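Local coordinates for protein probable zinc protease PqqL (Escherichia coli, PDB 6OFT) that probably acts as a zinc-dependent periplasmic endopeptidase of the M16 family, this chain being the first half of the protein, at residues K29-T40 against N198-I207; L14-I22 against A212-L223. All blocks are in the same frame, centred on the assembly; numbering follows the deposited sequence.

Contact 1. Residues K29-T40 against N198-I207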
loop_
_atom_site.group_PDB
_atom_site.type_symbol
_atom_site.label_atom_id
_atom_site.label_comp_id
_atom_site.label_asym_id
_atom_site.label_seq_id
_atom_site.Cartn_x
_atom_site.Cartn_y
_atom_site.Cartn_z
ATOM N N LYS A 29 6.026 16.810 19.766
ATOM C CA LYS A 29 5.734 18.231 19.861
ATOM C C LYS A 29 6.683 19.006 18.957
ATOM O O LYS A 29 7.847 18.624 18.814
ATOM C CB LYS A 29 5.927 18.709 21.314
ATOM C CG LYS A 29 4.781 19.549 21.855
ATOM C CD LYS A 29 3.680 18.696 22.489
ATOM C CE LYS A 29 2.489 19.523 22.919
ATOM N NZ LYS A 29 1.301 18.669 23.193
ATOM N N ASP A 30 6.190 20.113 18.380
ATOM C CA ASP A 30 6.941 21.038 17.522
ATOM C C ASP A 30 7.547 20.379 16.288
ATOM O O ASP A 30 8.545 20.869 15.759
ATOM C CB ASP A 30 8.014 21.808 18.323
ATOM C CG ASP A 30 7.461 22.531 19.520
ATOM O OD1 ASP A 30 6.424 23.221 19.368
ATOM O OD2 ASP A 30 8.066 22.413 20.613
ATOM N N GLN A 31 6.917 19.301 15.808
ATOM C CA GLN A 31 7.329 18.604 14.608
ATOM C C GLN A 31 6.205 18.689 13.583
ATOM O O GLN A 31 5.038 18.684 13.953
ATOM C CB GLN A 31 7.704 17.136 14.894
ATOM C CG GLN A 31 8.508 16.470 13.745
ATOM C CD GLN A 31 9.956 16.915 13.633
ATOM O OE1 GLN A 31 10.514 17.568 14.515
ATOM N NE2 GLN A 31 10.611 16.548 12.545
ATOM N N VAL A 32 6.574 18.798 12.297
ATOM C CA VAL A 32 5.640 18.847 11.175
ATOM C C VAL A 32 6.188 18.042 9.992
ATOM O O VAL A 32 7.391 18.022 9.756
ATOM C CB VAL A 32 5.288 20.313 10.771
ATOM C CG1 VAL A 32 6.488 21.038 10.153
ATOM C CG2 VAL A 32 4.081 20.362 9.835
ATOM N N ASN A 33 5.288 17.380 9.266
ATOM C CA ASN A 33 5.566 16.681 8.030
ATOM C C ASN A 33 4.966 17.532 6.936
ATOM O O ASN A 33 3.830 18.017 7.065
ATOM C CB ASN A 33 4.947 15.288 8.017
ATOM C CG ASN A 33 5.765 14.247 8.722
ATOM O OD1 ASN A 33 6.893 14.488 9.164
ATOM N ND2 ASN A 33 5.192 13.070 8.870
ATOM N N LEU A 34 5.768 17.794 5.907
ATOM C CA LEU A 34 5.357 18.557 4.730
ATOM C C LEU A 34 5.601 17.629 3.561
ATOM O O LEU A 34 6.749 17.240 3.318
ATOM C CB LEU A 34 6.156 19.870 4.576
ATOM C CG LEU A 34 6.146 20.866 5.747
ATOM C CD1 LEU A 34 7.075 22.026 5.457
ATOM C CD2 LEU A 34 4.725 21.399 6.043
ATOM N N TRP A 35 4.513 17.157 2.929
ATOM C CA TRP A 35 4.600 16.228 1.811
ATOM C C TRP A 35 3.932 16.809 0.590
ATOM O O TRP A 35 2.775 17.240 0.671
ATOM C CB TRP A 35 3.901 14.877 2.119
ATOM C CG TRP A 35 4.540 13.947 3.120
ATOM C CD1 TRP A 35 5.491 14.249 4.060
ATOM C CD2 TRP A 35 4.172 12.581 3.345
ATOM N NE1 TRP A 35 5.785 13.131 4.811
ATOM C CE2 TRP A 35 4.982 12.094 4.399
ATOM C CE3 TRP A 35 3.224 11.717 2.759
ATOM C CZ2 TRP A 35 4.851 10.791 4.904
ATOM C CZ3 TRP A 35 3.130 10.409 3.227
ATOM C CH2 TRP A 35 3.944 9.955 4.277
ATOM N N LEU A 36 4.627 16.756 -0.561
ATOM C CA LEU A 36 4.064 17.159 -1.839
ATOM C C LEU A 36 3.735 15.862 -2.586
ATOM O O LEU A 36 4.628 15.053 -2.888
ATOM C CB LEU A 36 5.008 18.059 -2.659
ATOM C CG LEU A 36 4.518 18.383 -4.091
ATOM C CD1 LEU A 36 3.175 19.194 -4.068
ATOM C CD2 LEU A 36 5.616 19.095 -4.908
ATOM N N GLN A 37 2.446 15.675 -2.877
ATOM C CA GLN A 37 1.949 14.481 -3.533
ATOM C C GLN A 37 1.515 14.743 -4.972
ATOM O O GLN A 37 0.566 15.478 -5.216
ATOM C CB GLN A 37 0.815 13.857 -2.679
ATOM C CG GLN A 37 0.042 12.703 -3.335
ATOM C CD GLN A 37 -1.147 12.345 -2.497
ATOM O OE1 GLN A 37 -2.059 13.150 -2.295
ATOM N NE2 GLN A 37 -1.156 11.144 -1.963
ATOM N N ILE A 38 2.213 14.107 -5.923
ATOM C CA ILE A 38 1.889 14.179 -7.347
ATOM C C ILE A 38 1.014 12.969 -7.578
ATOM O O ILE A 38 1.456 11.858 -7.306
ATOM C CB ILE A 38 3.156 14.153 -8.272
ATOM C CG1 ILE A 38 4.317 15.071 -7.749
ATOM C CG2 ILE A 38 2.793 14.443 -9.734
ATOM C CD1 ILE A 38 4.059 16.568 -7.538
ATOM N N HIS A 39 -0.194 13.164 -8.115
ATOM C CA HIS A 39 -1.138 12.060 -8.326
ATOM C C HIS A 39 -0.849 11.241 -9.587
ATOM O O HIS A 39 -1.785 10.743 -10.244
ATOM C CB HIS A 39 -2.584 12.575 -8.299
ATOM C CG HIS A 39 -2.999 13.119 -6.964
ATOM N ND1 HIS A 39 -3.817 12.398 -6.120
ATOM C CD2 HIS A 39 -2.704 14.304 -6.381
ATOM C CE1 HIS A 39 -3.997 13.159 -5.049
ATOM N NE2 HIS A 39 -3.345 14.318 -5.164
ATOM N N THR A 40 0.459 11.099 -9.916
ATOM C CA THR A 40 0.944 10.362 -11.080
ATOM C C THR A 40 2.223 9.635 -10.692
ATOM O O THR A 40 3.131 10.244 -10.107
ATOM C CB THR A 40 1.231 11.311 -12.268
ATOM O OG1 THR A 40 0.053 12.017 -12.634
ATOM C CG2 THR A 40 1.815 10.577 -13.500
ATOM N N ASN A 198 -3.015 18.491 -10.349
ATOM C CA ASN A 198 -2.629 17.103 -10.153
ATOM C C ASN A 198 -1.774 17.015 -8.872
ATOM O O ASN A 198 -1.104 16.004 -8.642
ATOM C CB ASN A 198 -1.856 16.589 -11.399
ATOM C CG ASN A 198 -1.689 15.091 -11.457
ATOM O OD1 ASN A 198 -2.592 14.326 -11.108
ATOM N ND2 ASN A 198 -0.522 14.640 -11.883
ATOM N N MET A 199 -1.831 18.064 -8.017
ATOM C CA MET A 199 -1.036 18.122 -6.782
ATOM C C MET A 199 -1.838 18.365 -5.521
ATOM O O MET A 199 -2.796 19.140 -5.521
ATOM C CB MET A 199 0.031 19.222 -6.860
ATOM C CG MET A 199 1.126 18.954 -7.835
ATOM S SD MET A 199 2.091 20.458 -7.992
ATOM C CE MET A 199 3.240 19.941 -9.221
ATOM N N THR A 200 -1.398 17.714 -4.434
ATOM C CA THR A 200 -1.932 17.877 -3.092
ATOM C C THR A 200 -0.744 18.101 -2.169
ATOM O O THR A 200 0.186 17.290 -2.163
ATOM C CB THR A 200 -2.776 16.673 -2.656
ATOM O OG1 THR A 200 -3.854 16.500 -3.585
ATOM C CG2 THR A 200 -3.330 16.840 -1.249
ATOM N N PHE A 201 -0.753 19.228 -1.438
ATOM C CA PHE A 201 0.271 19.537 -0.447
ATOM C C PHE A 201 -0.308 19.129 0.926
ATOM O O PHE A 201 -1.391 19.591 1.295
ATOM C CB PHE A 201 0.673 21.041 -0.481
ATOM C CG PHE A 201 1.925 21.273 0.331
ATOM C CD1 PHE A 201 3.166 20.876 -0.147
ATOM C CD2 PHE A 201 1.857 21.846 1.597
ATOM C CE1 PHE A 201 4.317 21.026 0.632
ATOM C CE2 PHE A 201 3.012 22.016 2.362
ATOM C CZ PHE A 201 4.233 21.597 1.873
ATOM N N ILE A 202 0.387 18.228 1.649
ATOM C CA ILE A 202 -0.056 17.669 2.937
ATOM C C ILE A 202 0.776 18.196 4.122
ATOM O O ILE A 202 1.992 18.053 4.129
ATOM C CB ILE A 202 -0.078 16.111 2.849
ATOM C CG1 ILE A 202 -0.987 15.624 1.685
ATOM C CG2 ILE A 202 -0.476 15.458 4.187
ATOM C CD1 ILE A 202 -0.784 14.170 1.276
ATOM N N VAL A 203 0.105 18.796 5.118
ATOM C CA VAL A 203 0.738 19.347 6.332
ATOM C C VAL A 203 0.190 18.569 7.540
ATOM O O VAL A 203 -0.998 18.645 7.808
ATOM C CB VAL A 203 0.485 20.890 6.460
ATOM C CG1 VAL A 203 1.076 21.462 7.749
ATOM C CG2 VAL A 203 1.017 21.654 5.247
ATOM N N VAL A 204 1.040 17.795 8.246
ATOM C CA VAL A 204 0.608 17.016 9.423
ATOM C C VAL A 204 1.591 17.316 10.549
ATOM O O VAL A 204 2.786 17.029 10.431
ATOM C CB VAL A 204 0.469 15.475 9.175
ATOM C CG1 VAL A 204 -0.152 14.771 10.396
ATOM C CG2 VAL A 204 -0.354 15.168 7.924
ATOM N N GLY A 205 1.091 17.881 11.636
ATOM C CA GLY A 205 1.988 18.196 12.728
ATOM C C GLY A 205 1.558 19.368 13.558
ATOM O O GLY A 205 0.424 19.844 13.447
ATOM N N ASP A 206 2.490 19.818 14.409
ATOM C CA ASP A 206 2.296 20.825 15.449
ATOM C C ASP A 206 2.331 22.272 14.964
ATOM O O ASP A 206 3.198 23.050 15.349
ATOM C CB ASP A 206 3.317 20.579 16.573
ATOM C CG ASP A 206 2.843 21.071 17.917
ATOM O OD1 ASP A 206 1.664 21.493 18.018
ATOM O OD2 ASP A 206 3.639 21.033 18.870
ATOM N N ILE A 207 1.320 22.648 14.186
ATOM C CA ILE A 207 1.172 23.987 13.611
ATOM C C ILE A 207 -0.318 24.396 13.648
ATOM O O ILE A 207 -1.191 23.546 13.436
ATOM C CB ILE A 207 1.796 23.997 12.175
ATOM C CG1 ILE A 207 1.841 25.416 11.573
ATOM C CG2 ILE A 207 1.106 22.977 11.225
ATOM C CD1 ILE A 207 2.840 25.576 10.441
HETATM O O HOH W 1 4.550 24.042 17.505
#

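Contact 2. Residues L14-I22 against A212-L223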
loop_
_atom_site.group_PDB
_atom_site.type_symbol
_atom_site.label_atom_id
_atom_site.label_comp_id
_atom_site.label_asym_id
_atom_site.label_seq_id
_atom_site.Cartn_x
_atom_site.Cartn_y
_atom_site.Cartn_z
ATOM N N LEU A 14 -6.402 25.843 -3.783
ATOM C CA LEU A 14 -5.966 27.204 -4.109
ATOM C C LEU A 14 -6.603 27.531 -5.471
ATOM O O LEU A 14 -7.008 26.594 -6.168
ATOM C CB LEU A 14 -4.421 27.264 -4.170
ATOM C CG LEU A 14 -3.652 27.025 -2.840
ATOM C CD1 LEU A 14 -2.163 27.069 -3.057
ATOM C CD2 LEU A 14 -4.032 28.039 -1.766
ATOM N N ASP A 15 -6.704 28.833 -5.869
ATOM C CA ASP A 15 -7.311 29.190 -7.172
ATOM C C ASP A 15 -6.604 28.561 -8.380
ATOM O O ASP A 15 -7.236 28.337 -9.413
ATOM C CB ASP A 15 -7.442 30.710 -7.364
ATOM C CG ASP A 15 -8.425 31.393 -6.447
ATOM O OD1 ASP A 15 -9.300 30.696 -5.886
ATOM O OD2 ASP A 15 -8.318 32.632 -6.282
ATOM N N ASN A 16 -5.306 28.251 -8.241
ATOM C CA ASN A 16 -4.547 27.592 -9.310
ATOM C C ASN A 16 -4.861 26.076 -9.430
ATOM O O ASN A 16 -4.345 25.424 -10.326
ATOM C CB ASN A 16 -3.039 27.867 -9.172
ATOM C CG ASN A 16 -2.391 27.296 -7.938
ATOM O OD1 ASN A 16 -2.937 26.434 -7.251
ATOM N ND2 ASN A 16 -1.193 27.754 -7.645
ATOM N N GLY A 17 -5.691 25.538 -8.533
ATOM C CA GLY A 17 -6.090 24.135 -8.567
ATOM C C GLY A 17 -5.361 23.190 -7.636
ATOM O O GLY A 17 -5.739 22.014 -7.552
ATOM N N LEU A 18 -4.296 23.673 -6.952
ATOM C CA LEU A 18 -3.529 22.857 -6.014
ATOM C C LEU A 18 -4.401 22.547 -4.796
ATOM O O LEU A 18 -4.997 23.460 -4.233
ATOM C CB LEU A 18 -2.215 23.562 -5.591
ATOM C CG LEU A 18 -1.300 22.752 -4.643
ATOM C CD1 LEU A 18 0.119 22.678 -5.168
ATOM C CD2 LEU A 18 -1.322 23.329 -3.222
ATOM N N ARG A 19 -4.461 21.271 -4.389
ATOM C CA ARG A 19 -5.248 20.864 -3.231
ATOM C C ARG A 19 -4.351 20.830 -2.010
ATOM O O ARG A 19 -3.143 20.665 -2.140
ATOM C CB ARG A 19 -5.881 19.479 -3.454
ATOM C CG ARG A 19 -7.103 19.447 -4.392
ATOM C CD ARG A 19 -7.430 18.006 -4.788
ATOM N NE ARG A 19 -6.600 17.561 -5.913
ATOM C CZ ARG A 19 -6.543 16.322 -6.400
ATOM N NH1 ARG A 19 -7.250 15.346 -5.838
ATOM N NH2 ARG A 19 -5.766 16.046 -7.441
ATOM N N TYR A 20 -4.931 21.000 -0.822
ATOM C CA TYR A 20 -4.157 20.914 0.421
ATOM C C TYR A 20 -4.942 20.186 1.479
ATOM O O TYR A 20 -6.176 20.166 1.437
ATOM C CB TYR A 20 -3.672 22.287 0.917
ATOM C CG TYR A 20 -4.755 23.346 0.988
ATOM C CD1 TYR A 20 -5.574 23.463 2.108
ATOM C CD2 TYR A 20 -4.934 24.256 -0.047
ATOM C CE1 TYR A 20 -6.594 24.414 2.163
ATOM C CE2 TYR A 20 -5.927 25.230 0.012
ATOM C CZ TYR A 20 -6.753 25.310 1.121
ATOM O OH TYR A 20 -7.716 26.288 1.179
ATOM N N MET A 21 -4.224 19.557 2.414
ATOM C CA MET A 21 -4.790 18.814 3.536
ATOM C C MET A 21 -3.930 19.127 4.724
ATOM O O MET A 21 -2.710 18.946 4.669
ATOM C CB MET A 21 -4.806 17.298 3.283
ATOM C CG MET A 21 -5.487 16.892 2.006
ATOM S SD MET A 21 -5.617 15.109 1.926
ATOM C CE MET A 21 -7.381 14.940 1.979
ATOM N N ILE A 22 -4.547 19.672 5.766
ATOM C CA ILE A 22 -3.863 20.054 7.006
ATOM C C ILE A 22 -4.475 19.309 8.182
ATOM O O ILE A 22 -5.695 19.317 8.367
ATOM C CB ILE A 22 -3.865 21.590 7.236
ATOM C CG1 ILE A 22 -3.208 22.345 6.043
ATOM C CG2 ILE A 22 -3.190 21.951 8.591
ATOM C CD1 ILE A 22 -3.678 23.757 5.917
ATOM N N ALA A 212 -0.446 27.288 9.122
ATOM C CA ALA A 212 -0.318 26.272 8.071
ATOM C C ALA A 212 -0.974 26.738 6.768
ATOM O O ALA A 212 -0.363 26.602 5.715
ATOM C CB ALA A 212 -0.911 24.944 8.530
ATOM N N LEU A 213 -2.195 27.326 6.833
ATOM C CA LEU A 213 -2.878 27.833 5.630
ATOM C C LEU A 213 -2.085 28.972 4.982
ATOM O O LEU A 213 -2.019 29.049 3.755
ATOM C CB LEU A 213 -4.324 28.279 5.940
ATOM C CG LEU A 213 -5.316 27.125 6.132
ATOM C CD1 LEU A 213 -6.534 27.559 6.923
ATOM C CD2 LEU A 213 -5.709 26.500 4.793
ATOM N N ALA A 214 -1.446 29.829 5.812
ATOM C CA ALA A 214 -0.632 30.926 5.312
ATOM C C ALA A 214 0.626 30.396 4.625
ATOM O O ALA A 214 0.978 30.924 3.581
ATOM C CB ALA A 214 -0.265 31.881 6.441
ATOM N N LEU A 215 1.286 29.338 5.184
ATOM C CA LEU A 215 2.495 28.725 4.591
ATOM C C LEU A 215 2.210 28.297 3.164
ATOM O O LEU A 215 2.976 28.616 2.268
ATOM C CB LEU A 215 2.946 27.475 5.381
ATOM C CG LEU A 215 4.016 27.609 6.475
ATOM C CD1 LEU A 215 4.363 26.239 7.032
ATOM C CD2 LEU A 215 5.297 28.279 5.964
ATOM N N ILE A 216 1.077 27.599 2.959
ATOM C CA ILE A 216 0.628 27.086 1.664
ATOM C C ILE A 216 0.279 28.212 0.701
ATOM O O ILE A 216 0.816 28.245 -0.410
ATOM C CB ILE A 216 -0.527 26.058 1.845
ATOM C CG1 ILE A 216 -0.037 24.811 2.608
ATOM C CG2 ILE A 216 -1.195 25.689 0.502
ATOM C CD1 ILE A 216 -1.143 23.960 3.232
ATOM N N LYS A 217 -0.623 29.125 1.108
ATOM C CA LYS A 217 -1.044 30.230 0.243
ATOM C C LYS A 217 0.109 31.178 -0.121
ATOM O O LYS A 217 0.237 31.545 -1.286
ATOM C CB LYS A 217 -2.247 30.986 0.832
ATOM C CG LYS A 217 -2.942 31.890 -0.188
ATOM C CD LYS A 217 -4.217 32.541 0.341
ATOM C CE LYS A 217 -4.732 33.595 -0.611
ATOM N NZ LYS A 217 -3.881 34.821 -0.596
ATOM N N ASP A 218 0.958 31.546 0.851
ATOM C CA ASP A 218 2.085 32.453 0.591
ATOM C C ASP A 218 3.115 31.888 -0.370
ATOM O O ASP A 218 3.813 32.662 -1.026
ATOM C CB ASP A 218 2.805 32.835 1.892
ATOM C CG ASP A 218 2.035 33.745 2.832
ATOM O OD1 ASP A 218 2.537 34.000 3.950
ATOM O OD2 ASP A 218 0.925 34.193 2.458
ATOM N N ASN A 219 3.227 30.552 -0.452
ATOM C CA ASN A 219 4.273 29.939 -1.254
ATOM C C ASN A 219 3.824 29.140 -2.466
ATOM O O ASN A 219 4.658 28.857 -3.322
ATOM C CB ASN A 219 5.132 29.062 -0.348
ATOM C CG ASN A 219 5.877 29.880 0.671
ATOM O OD1 ASN A 219 6.807 30.608 0.342
ATOM N ND2 ASN A 219 5.479 29.794 1.924
ATOM N N LEU A 220 2.544 28.770 -2.561
ATOM C CA LEU A 220 2.118 27.906 -3.671
ATOM C C LEU A 220 1.004 28.472 -4.529
ATOM O O LEU A 220 0.674 27.867 -5.550
ATOM C CB LEU A 220 1.729 26.492 -3.140
ATOM C CG LEU A 220 2.843 25.700 -2.412
ATOM C CD1 LEU A 220 2.285 24.484 -1.689
ATOM C CD2 LEU A 220 3.969 25.289 -3.370
ATOM N N SER A 221 0.423 29.608 -4.138
ATOM C CA SER A 221 -0.670 30.197 -4.914
ATOM C C SER A 221 -0.190 30.921 -6.188
ATOM O O SER A 221 -0.979 31.071 -7.132
ATOM C CB SER A 221 -1.559 31.092 -4.046
ATOM O OG SER A 221 -0.877 32.246 -3.589
ATOM N N LYS A 222 1.100 31.308 -6.244
ATOM C CA LYS A 222 1.656 31.986 -7.425
ATOM C C LYS A 222 2.033 31.023 -8.574
ATOM O O LYS A 222 2.405 31.499 -9.655
ATOM C CB LYS A 222 2.824 32.912 -7.060
ATOM C CG LYS A 222 2.356 34.206 -6.373
ATOM C CD LYS A 222 3.293 35.407 -6.611
ATOM C CE LYS A 222 4.448 35.516 -5.636
ATOM N NZ LYS A 222 4.000 35.877 -4.261
ATOM N N LEU A 223 1.927 29.684 -8.358
ATOM C CA LEU A 223 2.205 28.701 -9.418
ATOM C C LEU A 223 1.151 28.900 -10.525
ATOM O O LEU A 223 -0.037 28.974 -10.192
ATOM C CB LEU A 223 2.128 27.238 -8.915
ATOM C CG LEU A 223 3.122 26.762 -7.848
ATOM C CD1 LEU A 223 2.685 25.421 -7.278
ATOM C CD2 LEU A 223 4.532 26.648 -8.396
HETATM O O HOH W 2 -3.573 30.244 -6.693
#

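Contact 1. Residues K29-T40 against N198-I207
Strands 31-38 and 199-205 pair antiparallel inside a six-stranded mixed sheet, W35 and I202 forming a hydrogen-bonded pair (I202 N to W35 O 2.8 Å). On one face L34 (CB to F201 CZ 3.7 Å), L36 and F201 pack under helix 107-122, whose F117 meets the F201 ring edge-to-face. I38 CD1 touches M199 CG. On the other, Q37 lies beside T200; OE1 takes S389 OG and NE2 serves E95 and A386 O, suiting glutamine to burial. A side chain at G205 would strike Q31 O and V32 CA; its backbone angles also call for glycine. D206, with CG anti to the backbone N (chi1 -153°), accepts from D30 N at OD2 (2.8 Å) with the lone pair turned away from OD1. D30 OD1 lies near that carboxylate, the like charges perhaps eased by a water donating to D30 OD1 and D206 O. H39 NE2 bonds T200 OG1 at 2.7 Å. N198 ND2 reaches T40 OG1 (2.8 Å) in its amide plane and also W193 O; OD1 takes N231 ND2. An alanine here would probably leave those two oxygens without this donor and N231 ND2 without its acceptor. The pairing belongs to the M16 alpha/beta domain, the I38 side chain about 8 Å from that of E57, the predicted proton acceptor.

Contact 2. Residues L14-I22 against A212-L223
N16 makes the polar grip of this contact, hooking the turn 14-17 onto the carbonyls of L220 and L223. Its ND2 donates to L220 O at 2.8 Å, in the carbonyl plane and on a lone pair, and to L223 O at 3.1 Å, from a more tilted position. The other end of the amide is held too: OD1 accepts from L18 N (3.1 Å), closing an Asx turn. With CG between the backbone N and the carbonyl carbon (chi1 65°), one short side chain can serve both its own turn and the carbonyls of the other segment, a task for which asparagine, donor and acceptor at once, is well suited. A water adds a second bridge, donating to S221 O and weakly accepting from N16 N.

The remaining contacts are apolar. L14 lays CD1 over L220 and S221, 3.9 Å from L220 CB, and also touches I216 CG2. I22 and I216 meet tip to tip, CD1 to CD1 at 3.7 Å, while the small A212 CB lets the branched I22 CG2 rest against the helix (3.8 Å). L213 crosses Y20 at about a right angle, its CD2 3.5 Å from Y20 CE1.

The axes of helix segment 212-220 and strand 19-22 run nearly antiparallel, 9.9 Å apart; I216 also touches F201 and V203 of strand 199-205, L213 reaches I10 of strand 10-13, and helix 107-122 touches L215 and L223.

Contact 1 is the buried one: two strands joined edge to edge by a ladder of backbone bonds. Contact 2 is only partly buried and nearer the surface, where a helix lies on the sheet through branched apolar side chains, with polar bonds gathered at one end. They share one framework. Strand 19-24 runs parallel to strand 199-205, and F201 N to R19 O and V203 N to M21 O, each 2.9 Å, are probable hydrogen bonds between the contacts. Strand 31-38 follows strand 19-24 in sequence, and helix 209-220 follows strand 199-205; both contacts bring together segments more than 150 residues apart. Contact 1 comes near the predicted zinc site and proton acceptor; contact 2 lies away from them.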